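Local coordinates for protein soluble lytic murein transglycosylase (Pseudomonas aeruginosa, PDB 5OHU) that cleaves the peptidoglycan of the bacterial cell wall as a lytic transglycosylase, turning it over by both exolytic and endolytic action, at residues H72-A77 / G96-R101; A77-V82 / A107-W112; G490-W495 / G567-A572. One frame throughout, in Å; residues are numbered along the deposited sequence.

Interaction 1: H72-A77 / G96-R101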
loop_
_atom_site.group_PDB
_atom_site.type_symbol
_atom_site.label_atom_id
_atom_site.label_comp_id
_atom_site.label_asym_id
_atom_site.label_seq_id
_atom_site.Cartn_x
_atom_site.Cartn_y
_atom_site.Cartn_z
ATOM N N HIS A 72 31.060 -13.829 -4.149
ATOM C CA HIS A 72 31.870 -13.906 -5.358
ATOM C C HIS A 72 32.339 -15.331 -5.643
ATOM O O HIS A 72 32.345 -15.760 -6.798
ATOM C CB HIS A 72 33.070 -12.965 -5.266
ATOM C CG HIS A 72 33.956 -13.035 -6.466
ATOM N ND1 HIS A 72 33.500 -12.757 -7.738
ATOM C CD2 HIS A 72 35.253 -13.402 -6.601
ATOM C CE1 HIS A 72 34.486 -12.923 -8.602
ATOM N NE2 HIS A 72 35.560 -13.315 -7.938
ATOM N N ARG A 73 32.757 -16.080 -4.616
ATOM C CA ARG A 73 33.248 -17.436 -4.826
ATOM C C ARG A 73 32.252 -18.483 -4.350
ATOM O O ARG A 73 32.633 -19.595 -3.972
ATOM C CB ARG A 73 34.604 -17.643 -4.155
ATOM C CG ARG A 73 34.652 -17.293 -2.717
ATOM C CD ARG A 73 36.006 -17.693 -2.137
ATOM N NE ARG A 73 36.068 -17.329 -0.730
ATOM C CZ ARG A 73 35.579 -18.076 0.253
ATOM N NH1 ARG A 73 35.010 -19.248 -0.020
ATOM N NH2 ARG A 73 35.666 -17.653 1.506
ATOM N N LEU A 74 30.969 -18.149 -4.406
ATOM C CA LEU A 74 29.967 -19.014 -3.807
ATOM C C LEU A 74 29.904 -20.373 -4.503
ATOM O O LEU A 74 29.635 -21.393 -3.854
ATOM C CB LEU A 74 28.617 -18.300 -3.832
ATOM C CG LEU A 74 27.419 -19.094 -3.326
ATOM C CD1 LEU A 74 27.522 -19.158 -1.817
ATOM C CD2 LEU A 74 26.152 -18.381 -3.722
ATOM N N LYS A 75 30.167 -20.414 -5.818
ATOM C CA LYS A 75 30.135 -21.685 -6.539
ATOM C C LYS A 75 31.243 -22.632 -6.087
ATOM O O LYS A 75 31.153 -23.840 -6.327
ATOM C CB LYS A 75 30.201 -21.435 -8.053
ATOM C CG LYS A 75 29.980 -22.704 -8.893
ATOM C CD LYS A 75 29.615 -22.432 -10.342
ATOM C CE LYS A 75 29.842 -23.689 -11.187
ATOM N NZ LYS A 75 29.805 -23.402 -12.647
ATOM N N SER A 76 32.259 -22.127 -5.389
ATOM C CA SER A 76 33.320 -22.961 -4.859
ATOM C C SER A 76 33.248 -23.167 -3.355
ATOM O O SER A 76 34.001 -23.990 -2.831
ATOM C CB SER A 76 34.686 -22.360 -5.209
ATOM O OG SER A 76 34.786 -22.185 -6.604
ATOM N N ALA A 77 32.379 -22.459 -2.649
ATOM C CA ALA A 77 32.418 -22.487 -1.194
ATOM C C ALA A 77 31.834 -23.789 -0.650
ATOM O O ALA A 77 30.835 -24.300 -1.160
ATOM C CB ALA A 77 31.663 -21.286 -0.622
ATOM N N GLY A 96 18.834 -13.006 2.280
ATOM C CA GLY A 96 17.970 -13.794 1.419
ATOM C C GLY A 96 18.509 -13.972 0.007
ATOM O O GLY A 96 18.291 -15.016 -0.619
ATOM N N TRP A 97 19.203 -12.964 -0.523
ATOM C CA TRP A 97 19.809 -13.119 -1.845
ATOM C C TRP A 97 20.885 -14.190 -1.817
ATOM O O TRP A 97 21.000 -14.993 -2.751
ATOM C CB TRP A 97 20.385 -11.784 -2.332
ATOM C CG TRP A 97 19.322 -10.757 -2.495
ATOM C CD1 TRP A 97 19.125 -9.653 -1.715
ATOM C CD2 TRP A 97 18.267 -10.756 -3.465
ATOM N NE1 TRP A 97 18.029 -8.954 -2.151
ATOM C CE2 TRP A 97 17.479 -9.610 -3.221
ATOM C CE3 TRP A 97 17.919 -11.601 -4.523
ATOM C CZ2 TRP A 97 16.362 -9.290 -3.996
ATOM C CZ3 TRP A 97 16.805 -11.279 -5.296
ATOM C CH2 TRP A 97 16.043 -10.133 -5.025
ATOM N N LEU A 98 21.668 -14.232 -0.741
ATOM C CA LEU A 98 22.652 -15.292 -0.598
ATOM C C LEU A 98 21.980 -16.657 -0.536
ATOM O O LEU A 98 22.485 -17.627 -1.114
ATOM C CB LEU A 98 23.515 -15.048 0.643
ATOM C CG LEU A 98 24.489 -16.166 1.055
ATOM C CD1 LEU A 98 25.399 -16.573 -0.094
ATOM C CD2 LEU A 98 25.308 -15.780 2.278
ATOM N N LYS A 99 20.838 -16.765 0.152
ATOM C CA LYS A 99 20.199 -18.077 0.238
ATOM C C LYS A 99 19.622 -18.483 -1.104
ATOM O O LYS A 99 19.705 -19.654 -1.495
ATOM C CB LYS A 99 19.104 -18.087 1.302
ATOM C CG LYS A 99 19.605 -17.824 2.724
ATOM C CD LYS A 99 18.487 -18.078 3.759
ATOM C CE LYS A 99 18.115 -19.572 3.835
ATOM N NZ LYS A 99 17.200 -19.909 4.996
ATOM N N LEU A 100 19.030 -17.525 -1.822
ATOM C CA LEU A 100 18.517 -17.807 -3.156
ATOM C C LEU A 100 19.605 -18.391 -4.047
ATOM O O LEU A 100 19.432 -19.462 -4.649
ATOM C CB LEU A 100 17.949 -16.529 -3.771
ATOM C CG LEU A 100 17.537 -16.626 -5.231
ATOM C CD1 LEU A 100 16.391 -17.593 -5.387
ATOM C CD2 LEU A 100 17.166 -15.232 -5.771
ATOM N N ARG A 101 20.747 -17.711 -4.112
ATOM C CA ARG A 101 21.846 -18.148 -4.969
ATOM C C ARG A 101 22.399 -19.502 -4.541
ATOM O O ARG A 101 22.625 -20.386 -5.372
ATOM C CB ARG A 101 22.947 -17.104 -4.933
ATOM C CG ARG A 101 22.721 -16.025 -5.905
ATOM C CD ARG A 101 23.388 -14.781 -5.457
ATOM N NE ARG A 101 22.919 -13.686 -6.291
ATOM C CZ ARG A 101 23.216 -12.416 -6.088
ATOM N NH1 ARG A 101 23.970 -12.089 -5.054
ATOM N NH2 ARG A 101 22.730 -11.498 -6.911
#
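Leu-74 meets Leu-98 and Arg-101 through its two methyls, by apolar contact, and flat groups have no share in it: the Arg-101 guanidinium is carried off along an extended chain, and the Trp-97 ring packs elsewhere, against Phe-125. The two branches of Leu-74 divide the work. CD1 touches CD1 of Leu-98 at 3.8 Å, methyl to methyl. CD2 lies against CB of Arg-101 at 3.7 Å, at the root of that side chain, which it crosses at about a right angle. Leu-98 starts out beside the approach rather than along it; with CG anti to the backbone N (chi1 172°), its CD1 comes round to the leucine opposite. Two successive turns, closed by Ser-76 N to Arg-73 O and Ala-77 N to Leu-74 O, shape the loop that presents Leu-74, and Arg-73 ties this loop to Glu-69 and Glu-81 by salt bridges. Leu-74 also touches Trp-102 and Leu-105, so it sits among four residues of helix 95-108 spaced i, i+3, i+4, i+7, a hollow like that of knobs-into-holes packing but filled from a loop. A loop between two short helices packed on the next helix in this way is consistent with the all-helical superhelix known from Slt-family enzymes.

Interaction 2: A77-V82 / A107-W112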
loop_
_atom_site.group_PDB
_atom_site.type_symbol
_atom_site.label_atom_id
_atom_site.label_comp_id
_atom_site.label_asym_id
_atom_site.label_seq_id
_atom_site.Cartn_x
_atom_site.Cartn_y
_atom_site.Cartn_z
ATOM N N ALA A 77 32.379 -22.459 -2.649
ATOM C CA ALA A 77 32.418 -22.487 -1.194
ATOM C C ALA A 77 31.834 -23.789 -0.650
ATOM O O ALA A 77 30.835 -24.300 -1.160
ATOM C CB ALA A 77 31.663 -21.286 -0.622
ATOM N N SER A 78 32.459 -24.319 0.397
ATOM C CA SER A 78 31.945 -25.519 1.033
ATOM C C SER A 78 30.586 -25.252 1.686
ATOM O O SER A 78 30.257 -24.119 2.053
ATOM C CB SER A 78 32.910 -26.005 2.100
ATOM O OG SER A 78 32.967 -25.053 3.149
ATOM N N ASN A 79 29.795 -26.326 1.833
ATOM C CA ASN A 79 28.571 -26.255 2.633
ATOM C C ASN A 79 28.872 -25.735 4.028
ATOM O O ASN A 79 28.113 -24.930 4.581
ATOM C CB ASN A 79 27.917 -27.631 2.758
ATOM C CG ASN A 79 27.226 -28.086 1.495
ATOM O OD1 ASN A 79 27.386 -27.502 0.419
ATOM N ND2 ASN A 79 26.453 -29.167 1.620
ATOM N N GLU A 80 29.985 -26.195 4.607
ATOM C CA GLU A 80 30.359 -25.807 5.962
ATOM C C GLU A 80 30.500 -24.295 6.089
ATOM O O GLU A 80 29.974 -23.687 7.030
ATOM C CB GLU A 80 31.666 -26.503 6.356
ATOM C CG GLU A 80 31.548 -28.024 6.535
ATOM C CD GLU A 80 31.432 -28.797 5.200
ATOM O OE1 GLU A 80 31.715 -28.220 4.115
ATOM O OE2 GLU A 80 31.084 -30.003 5.241
ATOM N N GLU A 81 31.216 -23.671 5.153
ATOM C CA GLU A 81 31.434 -22.233 5.250
ATOM C C GLU A 81 30.133 -21.467 5.062
ATOM O O GLU A 81 29.838 -20.544 5.824
ATOM C CB GLU A 81 32.471 -21.776 4.229
ATOM C CG GLU A 81 32.902 -20.346 4.460
ATOM C CD GLU A 81 33.914 -19.849 3.437
ATOM O OE1 GLU A 81 34.315 -20.639 2.552
ATOM O OE2 GLU A 81 34.295 -18.659 3.522
ATOM N N VAL A 82 29.342 -21.830 4.050
ATOM C CA VAL A 82 28.091 -21.110 3.797
ATOM C C VAL A 82 27.144 -21.271 4.974
ATOM O O VAL A 82 26.572 -20.293 5.465
ATOM C CB VAL A 82 27.426 -21.587 2.495
ATOM C CG1 VAL A 82 26.127 -20.816 2.259
ATOM C CG2 VAL A 82 28.365 -21.416 1.318
ATOM N N ALA A 107 20.384 -27.170 -5.504
ATOM C CA ALA A 107 19.428 -27.902 -6.321
ATOM C C ALA A 107 20.060 -28.350 -7.632
ATOM O O ALA A 107 19.859 -29.489 -8.063
ATOM C CB ALA A 107 18.196 -27.030 -6.580
ATOM N N ASP A 108 20.835 -27.472 -8.278
ATOM C CA ASP A 108 21.486 -27.849 -9.529
ATOM C C ASP A 108 22.442 -29.024 -9.338
ATOM O O ASP A 108 22.675 -29.784 -10.280
ATOM C CB ASP A 108 22.209 -26.646 -10.137
ATOM C CG ASP A 108 21.248 -25.499 -10.509
ATOM O OD1 ASP A 108 20.020 -25.726 -10.591
ATOM O OD2 ASP A 108 21.725 -24.364 -10.733
ATOM N N ARG A 109 22.973 -29.224 -8.127
ATOM C CA ARG A 109 23.878 -30.334 -7.862
ATOM C C ARG A 109 23.178 -31.587 -7.365
ATOM O O ARG A 109 23.856 -32.584 -7.097
ATOM C CB ARG A 109 24.913 -29.974 -6.789
ATOM C CG ARG A 109 25.639 -28.680 -6.925
ATOM C CD ARG A 109 26.515 -28.530 -5.683
ATOM N NE ARG A 109 27.269 -27.283 -5.759
ATOM C CZ ARG A 109 27.595 -26.516 -4.723
ATOM N NH1 ARG A 109 27.225 -26.867 -3.493
ATOM N NH2 ARG A 109 28.294 -25.409 -4.948
ATOM N N GLY A 110 21.868 -31.561 -7.159
ATOM C CA GLY A 110 21.259 -32.685 -6.481
ATOM C C GLY A 110 21.569 -32.784 -5.000
ATOM O O GLY A 110 21.294 -33.828 -4.395
ATOM N N ASP A 111 22.121 -31.726 -4.391
ATOM C CA ASP A 111 22.288 -31.659 -2.935
ATOM C C ASP A 111 20.944 -31.341 -2.264
ATOM O O ASP A 111 20.751 -30.303 -1.622
ATOM C CB ASP A 111 23.359 -30.638 -2.568
ATOM C CG ASP A 111 23.982 -30.910 -1.207
ATOM O OD1 ASP A 111 23.375 -31.694 -0.446
ATOM O OD2 ASP A 111 25.044 -30.314 -0.872
ATOM N N TRP A 112 20.008 -32.289 -2.408
ATOM C CA TRP A 112 18.634 -32.071 -1.962
ATOM C C TRP A 112 18.510 -32.068 -0.447
ATOM O O TRP A 112 17.657 -31.356 0.085
ATOM C CB TRP A 112 17.691 -33.110 -2.562
ATOM C CG TRP A 112 17.455 -32.860 -4.022
ATOM C CD1 TRP A 112 17.891 -33.624 -5.061
ATOM C CD2 TRP A 112 16.776 -31.735 -4.606
ATOM N NE1 TRP A 112 17.514 -33.056 -6.255
ATOM C CE2 TRP A 112 16.830 -31.896 -6.006
ATOM C CE3 TRP A 112 16.118 -30.618 -4.081
ATOM C CZ2 TRP A 112 16.246 -30.987 -6.891
ATOM C CZ3 TRP A 112 15.547 -29.705 -4.960
ATOM C CH2 TRP A 112 15.604 -29.898 -6.350
HETATM O O HOH W 1 28.000 -25.316 -0.703
HETATM O O HOH W 2 28.859 -23.746 -3.200
#
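Asn-79 bonds Asp-111 directly and is joined to Arg-109 by way of a water, in a polar contact that begins two residues earlier at the Ala-77 carbonyl. Ala-77 O is linked to the Arg-109 guanidinium through two waters: water 2 lies 2.9 Å from Ala-77 O and also takes a bond from Arg-109 NH2, while water 1 accepts from Arg-109 NH1 at 3.3 Å, in the guanidinium plane at its edge. Water 1 has both Ala-77 O and Asn-79 OD1 among the acceptors competing for its protons. Ser-78 points the other way and caps helix 79-88, its OG accepting from Glu-81 N at 3.0 Å. With CG beside its backbone N (chi1 -74°), Asn-79 sends ND2 to Asp-111 OD2 in a nearly straight bond of 3.1 Å (178°). The acceptor lies in the amide plane; the amide N meets OD2 on its syn side, 19° out of the carboxylate plane. The other carboxylate oxygen, OD1, bonds Thr-114 OG1, which fixes the turn of the group. Asp-111 is the N-cap residue of helix 112-118, just after the Schellman motif at Gly-110. Asn-79 sits at the start of helix 79-88, packed on Trp-102 and Leu-106 of helix 95-108 and on Thr-114 of helix 112-118.

Interaction 3: G490-W495 / G567-A572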
loop_
_atom_site.group_PDB
_atom_site.type_symbol
_atom_site.label_atom_id
_atom_site.label_comp_id
_atom_site.label_asym_id
_atom_site.label_seq_id
_atom_site.Cartn_x
_atom_site.Cartn_y
_atom_site.Cartn_z
ATOM N N GLY A 490 -0.775 33.254 1.687
ATOM C CA GLY A 490 -2.117 33.326 2.259
ATOM C C GLY A 490 -2.715 32.013 2.724
ATOM O O GLY A 490 -3.946 31.843 2.684
ATOM N N LEU A 491 -1.880 31.081 3.181
ATOM C CA LEU A 491 -2.342 29.774 3.629
ATOM C C LEU A 491 -2.251 29.646 5.142
ATOM O O LEU A 491 -1.380 30.249 5.778
ATOM C CB LEU A 491 -1.526 28.642 2.989
ATOM C CG LEU A 491 -1.418 28.705 1.465
ATOM C CD1 LEU A 491 -0.606 27.533 0.955
ATOM C CD2 LEU A 491 -2.791 28.673 0.856
ATOM N N HIS A 492 -3.167 28.856 5.712
ATOM C CA HIS A 492 -3.002 28.430 7.097
ATOM C C HIS A 492 -1.704 27.645 7.177
ATOM O O HIS A 492 -1.524 26.664 6.449
ATOM C CB HIS A 492 -4.180 27.559 7.565
ATOM C CG HIS A 492 -5.522 28.232 7.526
ATOM N ND1 HIS A 492 -6.663 27.635 8.022
ATOM C CD2 HIS A 492 -5.915 29.436 7.043
ATOM C CE1 HIS A 492 -7.696 28.443 7.855
ATOM N NE2 HIS A 492 -7.271 29.541 7.258
ATOM N N SER A 493 -0.776 28.080 8.025
ATOM C CA SER A 493 0.533 27.429 8.007
ATOM C C SER A 493 0.467 25.998 8.542
ATOM O O SER A 493 1.296 25.167 8.165
ATOM C CB SER A 493 1.554 28.266 8.777
ATOM O OG SER A 493 1.689 27.805 10.100
ATOM N N SER A 494 -0.514 25.678 9.386
ATOM C CA SER A 494 -0.694 24.295 9.801
ATOM C C SER A 494 -0.991 23.401 8.608
ATOM O O SER A 494 -0.599 22.231 8.596
ATOM C CB SER A 494 -1.819 24.183 10.824
ATOM O OG SER A 494 -3.038 24.618 10.275
ATOM N N TRP A 495 -1.657 23.939 7.591
ATOM C CA TRP A 495 -2.002 23.136 6.427
ATOM C C TRP A 495 -0.752 22.705 5.668
ATOM O O TRP A 495 -0.641 21.548 5.249
ATOM C CB TRP A 495 -2.949 23.922 5.524
ATOM C CG TRP A 495 -3.589 23.097 4.442
ATOM C CD1 TRP A 495 -3.995 21.781 4.521
ATOM C CD2 TRP A 495 -3.878 23.527 3.108
ATOM N NE1 TRP A 495 -4.534 21.381 3.313
ATOM C CE2 TRP A 495 -4.473 22.432 2.430
ATOM C CE3 TRP A 495 -3.700 24.736 2.418
ATOM C CZ2 TRP A 495 -4.882 22.512 1.094
ATOM C CZ3 TRP A 495 -4.114 24.820 1.087
ATOM C CH2 TRP A 495 -4.706 23.714 0.444
ATOM N N GLY A 567 -10.622 28.314 -1.824
ATOM C CA GLY A 567 -10.003 28.335 -0.515
ATOM C C GLY A 567 -10.469 27.245 0.415
ATOM O O GLY A 567 -10.329 27.379 1.633
ATOM N N ASN A 568 -11.039 26.169 -0.129
ATOM C CA ASN A 568 -11.557 25.066 0.671
ATOM C C ASN A 568 -10.463 24.001 0.768
ATOM O O ASN A 568 -10.089 23.404 -0.243
ATOM C CB ASN A 568 -12.836 24.512 0.035
ATOM C CG ASN A 568 -13.432 23.336 0.811
ATOM O OD1 ASN A 568 -12.720 22.438 1.262
ATOM N ND2 ASN A 568 -14.759 23.306 0.906
ATOM N N ARG A 569 -9.981 23.748 1.988
ATOM C CA ARG A 569 -8.844 22.854 2.209
ATOM C C ARG A 569 -9.213 21.399 1.959
ATOM O O ARG A 569 -8.350 20.599 1.574
ATOM C CB ARG A 569 -8.312 23.012 3.644
ATOM C CG ARG A 569 -7.493 24.279 3.965
ATOM C CD ARG A 569 -7.305 24.361 5.495
ATOM N NE ARG A 569 -8.488 23.831 6.191
ATOM C CZ ARG A 569 -8.451 22.947 7.175
ATOM N NH1 ARG A 569 -7.283 22.430 7.552
ATOM N NH2 ARG A 569 -9.594 22.535 7.720
ATOM N N VAL A 570 -10.468 21.025 2.209
ATOM C CA VAL A 570 -10.908 19.659 1.929
ATOM C C VAL A 570 -10.766 19.344 0.444
ATOM O O VAL A 570 -10.181 18.326 0.054
ATOM C CB VAL A 570 -12.358 19.451 2.392
ATOM C CG1 VAL A 570 -12.770 18.002 2.154
ATOM C CG2 VAL A 570 -12.518 19.825 3.865
ATOM N N LEU A 571 -11.329 20.201 -0.404
ATOM C CA LEU A 571 -11.243 19.972 -1.839
ATOM C C LEU A 571 -9.809 20.123 -2.336
ATOM O O LEU A 571 -9.327 19.311 -3.135
ATOM C CB LEU A 571 -12.166 20.945 -2.561
ATOM C CG LEU A 571 -13.626 20.843 -2.125
ATOM C CD1 LEU A 571 -14.442 21.988 -2.746
ATOM C CD2 LEU A 571 -14.189 19.488 -2.543
ATOM N N ALA A 572 -9.115 21.170 -1.879
ATOM C CA ALA A 572 -7.754 21.403 -2.353
ATOM C C ALA A 572 -6.823 20.257 -1.952
ATOM O O ALA A 572 -5.948 19.864 -2.729
ATOM C CB ALA A 572 -7.232 22.735 -1.823
#
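Trp-495 and Arg-569 lie in the first turns of two helices, 493-504 and 569-578, whose backbones come nearest at these residues, with CA atoms 8.0 Å apart. The aliphatic part of Arg-569 covers one face of the indole: CG stands 3.8 Å from Trp-495 CD2 and 3.9 Å from the centre of the five-membered ring, 15° off its normal, a CH-pi contact. Ala-572, one helical turn on, meets the same ring at its edge, CB to CH2 3.5 Å. The indole is held at its polar corner as well, since NE1 bonds Ser-573 OG, which is also bonded to Arg-569 O. Both segments belong to the lysozyme-like SLT domain, where the two helices pack with 547-564 and 605-624 around the tryptophan: Leu-558 and Val-614 touch it, and the His-562 ring meets it obliquely. Arg-569 bends at its third torsion (-34°), and its guanidinium, turned 70° from the indole plane, goes to other partners: NE to Glu-636 in a salt bridge and NH2 to Ile-631 O. Any cation-pi attraction to the indole is at most weak. Beside the bend, Arg-569 CD approaches His-492 ND1 at 4.2 Å, the nitrogen itself being bonded to Gln-629. Asn-568 caps helix 569-578, OD1 accepting from Leu-571 N at 3.1 Å and weakly from Val-570 N.

In the fold
From the N terminus, the chain opens interaction 1 at 72-77 and interaction 2 at 77-82, with Ala-77 in common, then closes them in the same order at 96-101 and 107-112. The two therefore cross, over loops of 18 and 24 residues. They touch through a salt bridge and through packing, Leu-74 against Val-82 among it, and together bind the 62-72 to 79-88 connection and the start of helix 79-88 to helix 95-108 and the turn beyond it. Interaction 3 follows in series, closing a 71-residue loop within the SLT domain. Its centre lies about 54 Å from that of interaction 1 and 61 Å from that of interaction 2, on the opposite side of the chain's centre.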